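Local structure of benzoylformate decarboxylase (Mycobacterium smegmatis, 4Q9D) at residues E210-G215 against H393-F398; M240-P243 against L248-G251; A359-L364 against M382-T387. The protein belongs to the thiamine pyrophosphate-dependent enzyme family and assembles as a tetramer, each chain carrying two cofactor-binding-type domains around a Rossmann-like central domain. All blocks are in the same frame, centred on the assembly; numbering follows the deposited sequence. Where two conformers were deposited one is given.

Interaction 1: residues E210-G215 against H393-F398; sequences EVDRAG and HPASFF
Both carboxylate oxygens of Asp212 converge on the backbone N-H of Ala395. The main bond runs from Ala395 N to Asp212 OD1 at 3.0 Å. It is fairly straight at 157°, and OD1 receives it on its syn lone pair, the side of the other oxygen. Asp212 OD2 is also 3.0 Å from Ala395 N, but the poorer angle there makes that bond weak. Asp212 OD1 also lies against the proline just before, 3.6 Å from Pro394 CA. The carboxylate gets there because CG stands anti to the backbone N (chi1 -161°) and is carried out from the last helical turn. OD2 has further partners. Arg239 forms a salt bridge with it, which probably keeps the acid ionised. A water sits 2.6 Å from Asp212 OD2 and 2.7 Å from Phe397 O, between the helix and the start of the strand.

The receiving turn has its own brace. Ser396 OG donates to Pro394 O at 2.8 Å, from above the carbonyl plane, and Arg426 bonds to Ala395 O. On the helix side, Gly215 ends the last turn in a Schellman motif. The contact thus joins the end of helix 209-213 in the central domain to the lead-in of strand 397-399, an outermost strand of the C-terminal domain sheet, beside strand 373-377. Trp217 of helix 217-227 packs against both Asp212 and Pro394.

Interaction 2: residues M240-P243 against L248-G251; sequences MSFP and LYAG
Ser241 OG, next in the chain to the Phe242 that meets Tyr249, is held by two bonds. It gives its proton to Gly208 O and accepts from Asp212 N, which fixes the chain just before the aromatic contact. The contact itself is apolar. Phe242 and Tyr249 slide past each other in opposite directions, with Phe242 CD2 3.9 Å from Tyr249 CD1. Tyr249 CD1 lies at the edge of the Phe242 ring, near its plane. Further along that edge, Phe242 CE2 comes 4.0 Å from Tyr249 CB. Phe242 CG is anti to its own N (chi1 -177°), which swings the ring toward the start of strand 249-252; Phe242 CZ lies 4.4 Å from Leu248 CB, just before that strand.

Strand 249-252 is an outermost strand of the central domain's parallel sheet, whose 3-2-1-4-5-6 order is that of a Rossmann-like fold. The connection from its neighbour, strand 231-233, has no helix, and the Phe242 ring packs against Val231 of that strand and against helix 217-227. Pro243 CD sits over one face of the Phe242 ring, toward its rim, and the backbone N of Gly251 sits over the centre of the Tyr249 ring. Pro243 O is 3.9 Å from Tyr249 CB.

Interaction 3: residues A359-L364 against M382-T387; sequences AVYEVL and MLDLFT
This is a helix-to-helix packing contact in the C-terminal part of the chain, where one tyrosine of helix 357-367 lies against the first turn of helix 382-388. Tyr361 carries it. One face of its ring rests on the backbone of the second helix, with Leu385 N above the plane and offset toward the rim. The closest approach is Tyr361 CD2 to Asp384 CB, 3.4 Å. Over the other half of the same face, CD1 of Tyr361 is 3.7 Å from Leu385 CA, and CE1 of Tyr361 is 3.9 Å from Leu385 CB. The Tyr361 and Asp384 side chains cross at about a right angle, and the ring and carboxylate planes are 30° apart. With CG anti to its carbonyl carbon (chi1 -79°), the tyrosine leans across the gap between the helices.

In the second helix, Thr387 OG1 donates to Leu383 O at 2.9 Å, sharing that carbonyl with its own backbone N. Tyr361 OH is hydrogen-bonded to both Thr381 and Thr431, which pins the ring at its far end, and Asp384 OD2 accepts from Ser357 OG, a second link back to the first helix.

A magnesium ion lies about 11 Å from the Tyr361 side chain. Helix 382-388 makes the β-α-β crossover from strand 373-377, where Tyr361 and Leu385 both touch Met376, to strand 397-399, while helix 357-367 also reaches strand 428-433 and packs on helix 506-518.

Interaction 1 opens first, at 210-215, and closes last, at 393-398, so its long loop encloses the other two. Within it, interaction 2 closes a tight loop between 240-243 and 248-251. Interaction 3 then closes a short one between 359-364 and 382-387. These two follow in series, and no loops cross. Interaction 2 stays in the central domain, interaction 3 stays in the C-terminal part, and interaction 1 joins the two. All three touch. Phe397 of interaction 1 touches both of the others, with CZ 3.9 Å from Met240 CE and CE1 3.6 Å from Leu385 CD2. Interactions 2 and 3 meet where Phe386 CE1 lies 4.1 Å from Tyr249 CE2.

Interaction 1: residues E210-G215 against H393-F398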
ATOM      1  N   GLU B 210      -9.342  -3.177  27.704  1.00 19.85           N
ATOM      2  CA  GLU B 210      -8.253  -4.162  27.689  1.00 19.88           C
ATOM      3  C   GLU B 210      -8.283  -4.995  28.946  1.00 23.39           C
ATOM      4  O   GLU B 210      -7.779  -6.123  28.969  1.00 22.71           O
ATOM      5  CB  GLU B 210      -6.880  -3.507  27.577  1.00 17.73           C
ATOM      6  CG  GLU B 210      -6.608  -2.813  26.258  1.00 21.69           C
ATOM      7  CD  GLU B 210      -5.168  -2.319  26.199  1.00 27.80           C
ATOM      8  OE1 GLU B 210      -4.962  -1.100  26.176  1.00 33.12           O
ATOM      9  OE2 GLU B 210      -4.246  -3.153  26.214  1.00 32.65           O
ATOM     10  N   VAL B 211      -8.850  -4.435  30.008  1.00 23.25           N
ATOM     11  CA  VAL B 211      -8.826  -5.119  31.310  1.00 22.05           C
ATOM     12  C   VAL B 211      -9.700  -6.355  31.267  1.00 20.65           C
ATOM     13  O   VAL B 211      -9.258  -7.448  31.616  1.00 24.61           O
ATOM     14  CB  VAL B 211      -9.188  -4.141  32.472  1.00 22.12           C
ATOM     15  CG1 VAL B 211      -9.300  -4.867  33.797  1.00 20.55           C
ATOM     16  CG2 VAL B 211      -8.122  -3.061  32.562  1.00 17.19           C
ATOM     17  N   ASP B 212     -10.929  -6.196  30.795  1.00 20.25           N
ATOM     18  CA  ASP B 212     -11.816  -7.344  30.644  1.00 18.40           C
ATOM     19  C   ASP B 212     -11.235  -8.359  29.629  1.00 23.36           C
ATOM     20  O   ASP B 212     -11.278  -9.561  29.860  1.00 21.42           O
ATOM     21  CB  ASP B 212     -13.231  -6.904  30.214  1.00 20.43           C
ATOM     22  CG  ASP B 212     -14.280  -7.972  30.481  1.00 25.17           C
ATOM     23  OD1 ASP B 212     -14.212  -8.593  31.565  1.00 24.90           O
ATOM     24  OD2 ASP B 212     -15.152  -8.214  29.614  1.00 25.17           O
ATOM     25  N   ARG B 213     -10.660  -7.883  28.525  1.00 22.51           N
ATOM     26  CA  ARG B 213     -10.100  -8.803  27.526  1.00 28.58           C
ATOM     27  C   ARG B 213      -8.893  -9.567  28.060  1.00 22.84           C
ATOM     28  O   ARG B 213      -8.644 -10.679  27.631  1.00 28.88           O
ATOM     29  CB  ARG B 213      -9.762  -8.085  26.215  1.00 21.47           C
ATOM     30  CG  ARG B 213     -10.983  -7.524  25.523  1.00 21.70           C
ATOM     31  CD  ARG B 213     -10.715  -7.134  24.055  1.00 19.53           C
ATOM     32  NE  ARG B 213     -11.986  -6.894  23.355  1.00 22.06           N
ATOM     33  CZ  ARG B 213     -12.408  -5.689  22.963  1.00 22.24           C
ATOM     34  NH1 ARG B 213     -11.671  -4.603  23.180  1.00 20.95           N
ATOM     35  NH2 ARG B 213     -13.574  -5.567  22.342  1.00 20.76           N
ATOM     36  N   ALA B 214      -8.157  -8.981  29.010  1.00 22.95           N
ATOM     37  CA  ALA B 214      -7.078  -9.717  29.669  1.00 22.49           C
ATOM     38  C   ALA B 214      -7.555 -10.670  30.787  1.00 25.20           C
ATOM     39  O   ALA B 214      -6.737 -11.359  31.385  1.00 27.29           O
ATOM     40  CB  ALA B 214      -6.010  -8.771  30.209  1.00 21.64           C
ATOM     41  N   GLY B 215      -8.854 -10.722  31.080  1.00 25.64           N
ATOM     42  CA  GLY B 215      -9.326 -11.579  32.178  1.00 19.15           C
ATOM     43  C   GLY B 215      -8.910 -10.951  33.508  1.00 28.91           C
ATOM     44  O   GLY B 215      -8.738 -11.642  34.500  1.00 27.88           O
ATOM     45  N   HIS B 393     -20.678  -8.451  36.016  1.00 25.45           N
ATOM     46  CA  HIS B 393     -19.825  -9.624  35.851  1.00 27.18           C
ATOM     47  C   HIS B 393     -18.795  -9.421  34.732  1.00 26.54           C
ATOM     48  O   HIS B 393     -19.036  -8.669  33.778  1.00 24.49           O
ATOM     49  CB  HIS B 393     -20.674 -10.860  35.545  1.00 31.09           C
ATOM     50  CG  HIS B 393     -21.582 -11.273  36.663  1.00 35.42           C
ATOM     51  ND1 HIS B 393     -22.580 -10.458  37.157  1.00 46.91           N
ATOM     52  CD2 HIS B 393     -21.653 -12.422  37.373  1.00 52.03           C
ATOM     53  CE1 HIS B 393     -23.218 -11.085  38.128  1.00 46.92           C
ATOM     54  NE2 HIS B 393     -22.676 -12.279  38.278  1.00 55.05           N
ATOM     55  N   PRO B 394     -17.652 -10.113  34.821  1.00 27.84           N
ATOM     56  CA  PRO B 394     -16.687 -10.002  33.711  1.00 24.59           C
ATOM     57  C   PRO B 394     -17.221 -10.634  32.425  1.00 27.72           C
ATOM     58  O   PRO B 394     -18.120 -11.481  32.459  1.00 25.97           O
ATOM     59  CB  PRO B 394     -15.452 -10.756  34.230  1.00 30.34           C
ATOM     60  CG  PRO B 394     -16.022 -11.762  35.220  1.00 29.47           C
ATOM     61  CD  PRO B 394     -17.198 -11.034  35.880  1.00 22.95           C
ATOM     62  N   ALA B 395     -16.684 -10.201  31.294  1.00 25.53           N
ATOM     63  CA  ALA B 395     -17.037 -10.777  29.997  1.00 27.35           C
ATOM     64  C   ALA B 395     -18.545 -10.848  29.774  1.00 23.34           C
ATOM     65  O   ALA B 395     -19.050 -11.837  29.261  1.00 24.53           O
ATOM     66  CB  ALA B 395     -16.383 -12.162  29.819  1.00 26.16           C
ATOM     67  N   SER B 396     -19.270  -9.785  30.137  1.00 25.36           N
ATOM     68  CA  SER B 396     -20.726  -9.850  30.072  1.00 22.77           C
ATOM     69  C   SER B 396     -21.324  -8.648  29.388  1.00 27.66           C
ATOM     70  O   SER B 396     -22.535  -8.425  29.457  1.00 26.56           O
ATOM     71  CB  SER B 396     -21.324 -10.015  31.477  1.00 22.56           C
ATOM     72  OG  SER B 396     -20.876 -11.230  32.048  1.00 28.24           O
ATOM     73  N   PHE B 397     -20.466  -7.863  28.752  1.00 18.15           N
ATOM     74  CA  PHE B 397     -20.902  -6.711  27.979  1.00 20.19           C
ATOM     75  C   PHE B 397     -20.038  -6.654  26.720  1.00 28.35           C
ATOM     76  O   PHE B 397     -18.809  -6.778  26.805  1.00 22.37           O
ATOM     77  CB  PHE B 397     -20.714  -5.393  28.730  1.00 20.63           C
ATOM     78  CG  PHE B 397     -21.117  -4.207  27.919  1.00 25.31           C
ATOM     79  CD1 PHE B 397     -22.440  -3.777  27.920  1.00 23.40           C
ATOM     80  CD2 PHE B 397     -20.198  -3.563  27.096  1.00 20.55           C
ATOM     81  CE1 PHE B 397     -22.847  -2.687  27.114  1.00 21.43           C
ATOM     82  CE2 PHE B 397     -20.579  -2.484  26.312  1.00 26.99           C
ATOM     83  CZ  PHE B 397     -21.916  -2.034  26.327  1.00 26.21           C
ATOM     84  N   PHE B 398     -20.678  -6.464  25.569  1.00 21.80           N
ATOM     85  CA  PHE B 398     -19.959  -6.338  24.285  1.00 25.45           C
ATOM     86  C   PHE B 398     -20.620  -5.303  23.378  1.00 22.38           C
ATOM     87  O   PHE B 398     -21.846  -5.257  23.265  1.00 24.51           O
ATOM     88  CB  PHE B 398     -19.945  -7.675  23.539  1.00 20.88           C
ATOM     89  CG  PHE B 398     -19.380  -8.820  24.346  1.00 23.42           C
ATOM     90  CD1 PHE B 398     -18.044  -9.204  24.205  1.00 20.88           C
ATOM     91  CD2 PHE B 398     -20.190  -9.526  25.233  1.00 21.45           C
ATOM     92  CE1 PHE B 398     -17.509 -10.272  24.945  1.00 21.99           C
ATOM     93  CE2 PHE B 398     -19.669 -10.602  25.985  1.00 23.25           C
ATOM     94  CZ  PHE B 398     -18.326 -10.972  25.838  1.00 21.19           C
TER
HETATM   95  O   HOH W   1     -17.056  -6.671  28.797  1.00 25.85           O

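Interaction 2: residues M240-P243 against L248-G251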
ATOM      1  N   MET B 240     -16.740  -3.841  29.196  1.00 22.38           N
ATOM      2  CA  MET B 240     -16.736  -3.241  30.537  1.00 18.69           C
ATOM      3  C   MET B 240     -15.931  -4.098  31.490  1.00 21.99           C
ATOM      4  O   MET B 240     -16.113  -5.310  31.532  1.00 23.05           O
ATOM      5  CB  MET B 240     -18.149  -3.034  31.029  1.00 24.26           C
ATOM      6  CG  MET B 240     -18.685  -1.734  30.428  1.00 29.18           C
ATOM      7  SD  MET B 240     -20.279  -1.341  31.040  1.00 38.81           S
ATOM      8  CE  MET B 240     -21.060  -0.393  29.722  1.00 27.41           C
ATOM      9  N   SER B 241     -15.041  -3.455  32.244  1.00 23.34           N
ATOM     10  CA  SER B 241     -13.944  -4.153  32.901  1.00 29.72           C
ATOM     11  C   SER B 241     -13.978  -3.986  34.425  1.00 30.58           C
ATOM     12  O   SER B 241     -13.099  -4.485  35.125  1.00 27.87           O
ATOM     13  CB  SER B 241     -12.607  -3.605  32.365  1.00 23.74           C
ATOM     14  OG  SER B 241     -12.448  -3.823  30.962  1.00 25.31           O
ATOM     15  N   PHE B 242     -14.980  -3.281  34.939  1.00 29.10           N
ATOM     16  CA  PHE B 242     -15.068  -3.005  36.384  1.00 26.43           C
ATOM     17  C   PHE B 242     -16.547  -2.953  36.769  1.00 26.46           C
ATOM     18  O   PHE B 242     -17.328  -2.310  36.077  1.00 26.04           O
ATOM     19  CB  PHE B 242     -14.399  -1.657  36.675  1.00 23.18           C
ATOM     20  CG  PHE B 242     -14.356  -1.264  38.143  1.00 28.98           C
ATOM     21  CD1 PHE B 242     -13.401  -1.810  39.000  1.00 28.75           C
ATOM     22  CD2 PHE B 242     -15.241  -0.311  38.654  1.00 25.87           C
ATOM     23  CE1 PHE B 242     -13.341  -1.430  40.337  1.00 32.74           C
ATOM     24  CE2 PHE B 242     -15.175   0.074  39.992  1.00 26.76           C
ATOM     25  CZ  PHE B 242     -14.235  -0.493  40.831  1.00 29.88           C
ATOM     26  N   PRO B 243     -16.924  -3.602  37.883  1.00 29.81           N
ATOM     27  CA  PRO B 243     -18.345  -3.736  38.267  1.00 28.93           C
ATOM     28  C   PRO B 243     -19.015  -2.377  38.418  1.00 27.59           C
ATOM     29  O   PRO B 243     -18.517  -1.481  39.107  1.00 26.47           O
ATOM     30  CB  PRO B 243     -18.298  -4.538  39.580  1.00 29.42           C
ATOM     31  CG  PRO B 243     -16.894  -4.418  40.078  1.00 27.22           C
ATOM     32  CD  PRO B 243     -15.997  -4.126  38.909  1.00 25.25           C
ATOM     33  N   LEU B 248     -16.821   2.487  44.301  1.00 26.61           N
ATOM     34  CA  LEU B 248     -15.846   3.400  43.708  1.00 33.38           C
ATOM     35  C   LEU B 248     -16.188   3.816  42.270  1.00 28.04           C
ATOM     36  O   LEU B 248     -15.537   4.700  41.712  1.00 27.13           O
ATOM     37  CB  LEU B 248     -14.447   2.792  43.755  1.00 28.62           C
ATOM     38  CG  LEU B 248     -13.761   2.647  45.116  1.00 32.18           C
ATOM     39  CD1 LEU B 248     -12.396   2.005  44.892  1.00 30.47           C
ATOM     40  CD2 LEU B 248     -13.607   3.976  45.831  1.00 29.35           C
ATOM     41  N   TYR B 249     -17.192   3.176  41.663  1.00 27.27           N
ATOM     42  CA  TYR B 249     -17.460   3.407  40.237  1.00 28.00           C
ATOM     43  C   TYR B 249     -17.994   4.798  39.975  1.00 32.63           C
ATOM     44  O   TYR B 249     -18.960   5.216  40.591  1.00 33.76           O
ATOM     45  CB  TYR B 249     -18.438   2.372  39.696  1.00 25.30           C
ATOM     46  CG  TYR B 249     -18.731   2.471  38.201  1.00 29.33           C
ATOM     47  CD1 TYR B 249     -17.705   2.384  37.244  1.00 30.07           C
ATOM     48  CD2 TYR B 249     -20.025   2.585  37.752  1.00 28.30           C
ATOM     49  CE1 TYR B 249     -17.990   2.432  35.905  1.00 29.77           C
ATOM     50  CE2 TYR B 249     -20.321   2.647  36.426  1.00 29.29           C
ATOM     51  CZ  TYR B 249     -19.310   2.563  35.500  1.00 36.34           C
ATOM     52  OH  TYR B 249     -19.655   2.610  34.175  1.00 32.62           O
ATOM     53  N   ALA B 250     -17.359   5.515  39.061  1.00 28.06           N
ATOM     54  CA  ALA B 250     -17.786   6.839  38.724  1.00 19.38           C
ATOM     55  C   ALA B 250     -18.381   6.953  37.316  1.00 27.07           C
ATOM     56  O   ALA B 250     -18.616   8.065  36.814  1.00 26.99           O
ATOM     57  CB  ALA B 250     -16.637   7.837  38.912  1.00 21.79           C
ATOM     58  N   GLY B 251     -18.598   5.817  36.665  1.00 25.30           N
ATOM     59  CA  GLY B 251     -19.242   5.815  35.364  1.00 26.61           C
ATOM     60  C   GLY B 251     -18.267   6.081  34.225  1.00 35.65           C
ATOM     61  O   GLY B 251     -17.084   6.317  34.456  1.00 28.63           O
TER

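Interaction 3: residues A359-L364 against M382-T387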
ATOM      1  N   ALA B 359     -38.599   3.100  29.605  1.00 28.29           N
ATOM      2  CA  ALA B 359     -39.507   2.000  29.940  1.00 27.03           C
ATOM      3  C   ALA B 359     -38.921   0.659  29.524  1.00 31.66           C
ATOM      4  O   ALA B 359     -38.958  -0.298  30.284  1.00 29.94           O
ATOM      5  CB  ALA B 359     -40.855   2.194  29.254  1.00 24.71           C
ATOM      6  N   VAL B 360     -38.400   0.588  28.298  1.00 33.02           N
ATOM      7  CA  VAL B 360     -37.885  -0.668  27.747  1.00 26.75           C
ATOM      8  C   VAL B 360     -36.763  -1.236  28.595  1.00 22.73           C
ATOM      9  O   VAL B 360     -36.757  -2.420  28.907  1.00 25.47           O
ATOM     10  CB  VAL B 360     -37.314  -0.490  26.288  1.00 31.53           C
ATOM     11  CG1 VAL B 360     -36.651  -1.787  25.810  1.00 22.94           C
ATOM     12  CG2 VAL B 360     -38.389  -0.044  25.340  1.00 29.94           C
ATOM     13  N   TYR B 361     -35.785  -0.396  28.941  1.00 27.46           N
ATOM     14  CA  TYR B 361     -34.636  -0.889  29.708  1.00 29.56           C
ATOM     15  C   TYR B 361     -34.984  -1.259  31.144  1.00 29.37           C
ATOM     16  O   TYR B 361     -34.388  -2.174  31.708  1.00 27.77           O
ATOM     17  CB  TYR B 361     -33.461   0.086  29.656  1.00 28.76           C
ATOM     18  CG  TYR B 361     -32.673  -0.010  28.364  1.00 28.43           C
ATOM     19  CD1 TYR B 361     -31.501  -0.760  28.291  1.00 26.67           C
ATOM     20  CD2 TYR B 361     -33.120   0.628  27.205  1.00 24.98           C
ATOM     21  CE1 TYR B 361     -30.784  -0.870  27.074  1.00 33.74           C
ATOM     22  CE2 TYR B 361     -32.416   0.531  26.006  1.00 33.76           C
ATOM     23  CZ  TYR B 361     -31.253  -0.209  25.945  1.00 34.26           C
ATOM     24  OH  TYR B 361     -30.574  -0.262  24.747  1.00 30.44           O
ATOM     25  N   GLU B 362     -35.971  -0.583  31.735  1.00 27.54           N
ATOM     26  CA  GLU B 362     -36.367  -0.960  33.101  1.00 23.60           C
ATOM     27  C   GLU B 362     -37.037  -2.299  33.087  1.00 20.46           C
ATOM     28  O   GLU B 362     -36.730  -3.153  33.903  1.00 25.44           O
ATOM     29  CB  GLU B 362     -37.310   0.054  33.768  1.00 26.63           C
ATOM     30  CG  GLU B 362     -37.639  -0.411  35.202  1.00 34.69           C
ATOM     31  CD  GLU B 362     -38.606   0.499  35.942  1.00 38.16           C
ATOM     32  OE1 GLU B 362     -39.131   1.469  35.329  1.00 30.48           O
ATOM     33  OE2 GLU B 362     -38.845   0.221  37.136  1.00 38.31           O
ATOM     34  N   VAL B 363     -37.946  -2.515  32.136  1.00 25.46           N
ATOM     35  CA  VAL B 363     -38.513  -3.854  31.987  1.00 25.39           C
ATOM     36  C   VAL B 363     -37.426  -4.917  31.800  1.00 29.41           C
ATOM     37  O   VAL B 363     -37.496  -6.001  32.375  1.00 28.18           O
ATOM     38  CB  VAL B 363     -39.490  -3.944  30.807  1.00 31.42           C
ATOM     39  CG1 VAL B 363     -39.939  -5.383  30.626  1.00 21.67           C
ATOM     40  CG2 VAL B 363     -40.686  -3.016  31.042  1.00 28.23           C
ATOM     41  N   LEU B 364     -36.410  -4.617  30.992  1.00 32.19           N
ATOM     42  CA  LEU B 364     -35.318  -5.589  30.784  1.00 28.87           C
ATOM     43  C   LEU B 364     -34.593  -5.887  32.093  1.00 23.72           C
ATOM     44  O   LEU B 364     -34.288  -7.051  32.409  1.00 28.88           O
ATOM     45  CB  LEU B 364     -34.296  -5.044  29.785  1.00 26.80           C
ATOM     46  CG  LEU B 364     -34.530  -5.216  28.301  1.00 35.16           C
ATOM     47  CD1 LEU B 364     -33.397  -4.464  27.613  1.00 40.96           C
ATOM     48  CD2 LEU B 364     -34.470  -6.699  27.953  1.00 39.02           C
ATOM     49  N   MET B 382     -27.867   4.749  24.988  0.50 28.07           N
ATOM     50  CA  MET B 382     -26.775   4.460  25.921  0.50 30.18           C
ATOM     51  C   MET B 382     -27.104   4.879  27.366  0.50 32.46           C
ATOM     52  O   MET B 382     -26.755   4.176  28.322  0.50 28.08           O
ATOM     53  CB  MET B 382     -25.473   5.118  25.451  0.50 30.65           C
ATOM     54  CG  MET B 382     -24.776   4.349  24.309  0.50 46.13           C
ATOM     55  SD  MET B 382     -24.112   2.720  24.748  0.50 79.04           S
ATOM     56  CE  MET B 382     -22.745   3.095  25.868  0.50 61.61           C
ATOM     57  N   LEU B 383     -27.786   6.011  27.526  1.00 29.06           N
ATOM     58  CA  LEU B 383     -28.134   6.481  28.879  1.00 33.61           C
ATOM     59  C   LEU B 383     -29.018   5.464  29.581  1.00 29.36           C
ATOM     60  O   LEU B 383     -28.809   5.173  30.757  1.00 26.47           O
ATOM     61  CB  LEU B 383     -28.838   7.849  28.845  1.00 35.73           C
ATOM     62  CG  LEU B 383     -29.391   8.363  30.191  1.00 53.96           C
ATOM     63  CD1 LEU B 383     -28.317   8.409  31.290  1.00 41.18           C
ATOM     64  CD2 LEU B 383     -30.091   9.730  30.040  1.00 43.69           C
ATOM     65  N   ASP B 384     -29.965   4.879  28.839  1.00 22.81           N
ATOM     66  CA  ASP B 384     -30.882   3.878  29.396  1.00 25.13           C
ATOM     67  C   ASP B 384     -30.180   2.603  29.826  1.00 28.50           C
ATOM     68  O   ASP B 384     -30.528   1.994  30.833  1.00 27.04           O
ATOM     69  CB  ASP B 384     -32.008   3.583  28.395  1.00 27.50           C
ATOM     70  CG  ASP B 384     -32.720   4.859  27.957  1.00 35.30           C
ATOM     71  OD1 ASP B 384     -33.165   5.625  28.843  1.00 39.91           O
ATOM     72  OD2 ASP B 384     -32.785   5.136  26.748  1.00 37.64           O
ATOM     73  N   LEU B 385     -29.200   2.181  29.042  1.00 26.85           N
ATOM     74  CA  LEU B 385     -28.425   0.998  29.384  1.00 27.08           C
ATOM     75  C   LEU B 385     -27.657   1.290  30.667  1.00 22.26           C
ATOM     76  O   LEU B 385     -27.631   0.478  31.584  1.00 26.98           O
ATOM     77  CB  LEU B 385     -27.444   0.672  28.243  1.00 27.21           C
ATOM     78  CG  LEU B 385     -26.219  -0.173  28.603  1.00 33.67           C
ATOM     79  CD1 LEU B 385     -26.587  -1.624  28.543  1.00 24.19           C
ATOM     80  CD2 LEU B 385     -25.041   0.156  27.664  1.00 38.50           C
ATOM     81  N   PHE B 386     -27.015   2.459  30.708  1.00 28.21           N
ATOM     82  CA  PHE B 386     -26.254   2.851  31.883  1.00 30.95           C
ATOM     83  C   PHE B 386     -27.151   2.891  33.143  1.00 32.50           C
ATOM     84  O   PHE B 386     -26.787   2.382  34.217  1.00 30.36           O
ATOM     85  CB  PHE B 386     -25.581   4.214  31.624  1.00 30.50           C
ATOM     86  CG  PHE B 386     -24.960   4.832  32.854  1.00 38.40           C
ATOM     87  CD1 PHE B 386     -23.757   4.349  33.364  1.00 37.35           C
ATOM     88  CD2 PHE B 386     -25.584   5.895  33.505  1.00 40.17           C
ATOM     89  CE1 PHE B 386     -23.187   4.911  34.499  1.00 39.42           C
ATOM     90  CE2 PHE B 386     -25.016   6.465  34.644  1.00 42.02           C
ATOM     91  CZ  PHE B 386     -23.811   5.966  35.140  1.00 39.44           C
ATOM     92  N   THR B 387     -28.330   3.484  32.999  1.00 29.74           N
ATOM     93  CA  THR B 387     -29.253   3.650  34.126  1.00 28.34           C
ATOM     94  C   THR B 387     -29.779   2.332  34.641  1.00 34.60           C
ATOM     95  O   THR B 387     -29.793   2.100  35.839  1.00 28.46           O
ATOM     96  CB  THR B 387     -30.438   4.510  33.727  1.00 27.47           C
ATOM     97  OG1 THR B 387     -29.937   5.786  33.324  1.00 30.02           O
ATOM     98  CG2 THR B 387     -31.417   4.680  34.903  1.00 33.31           C
TER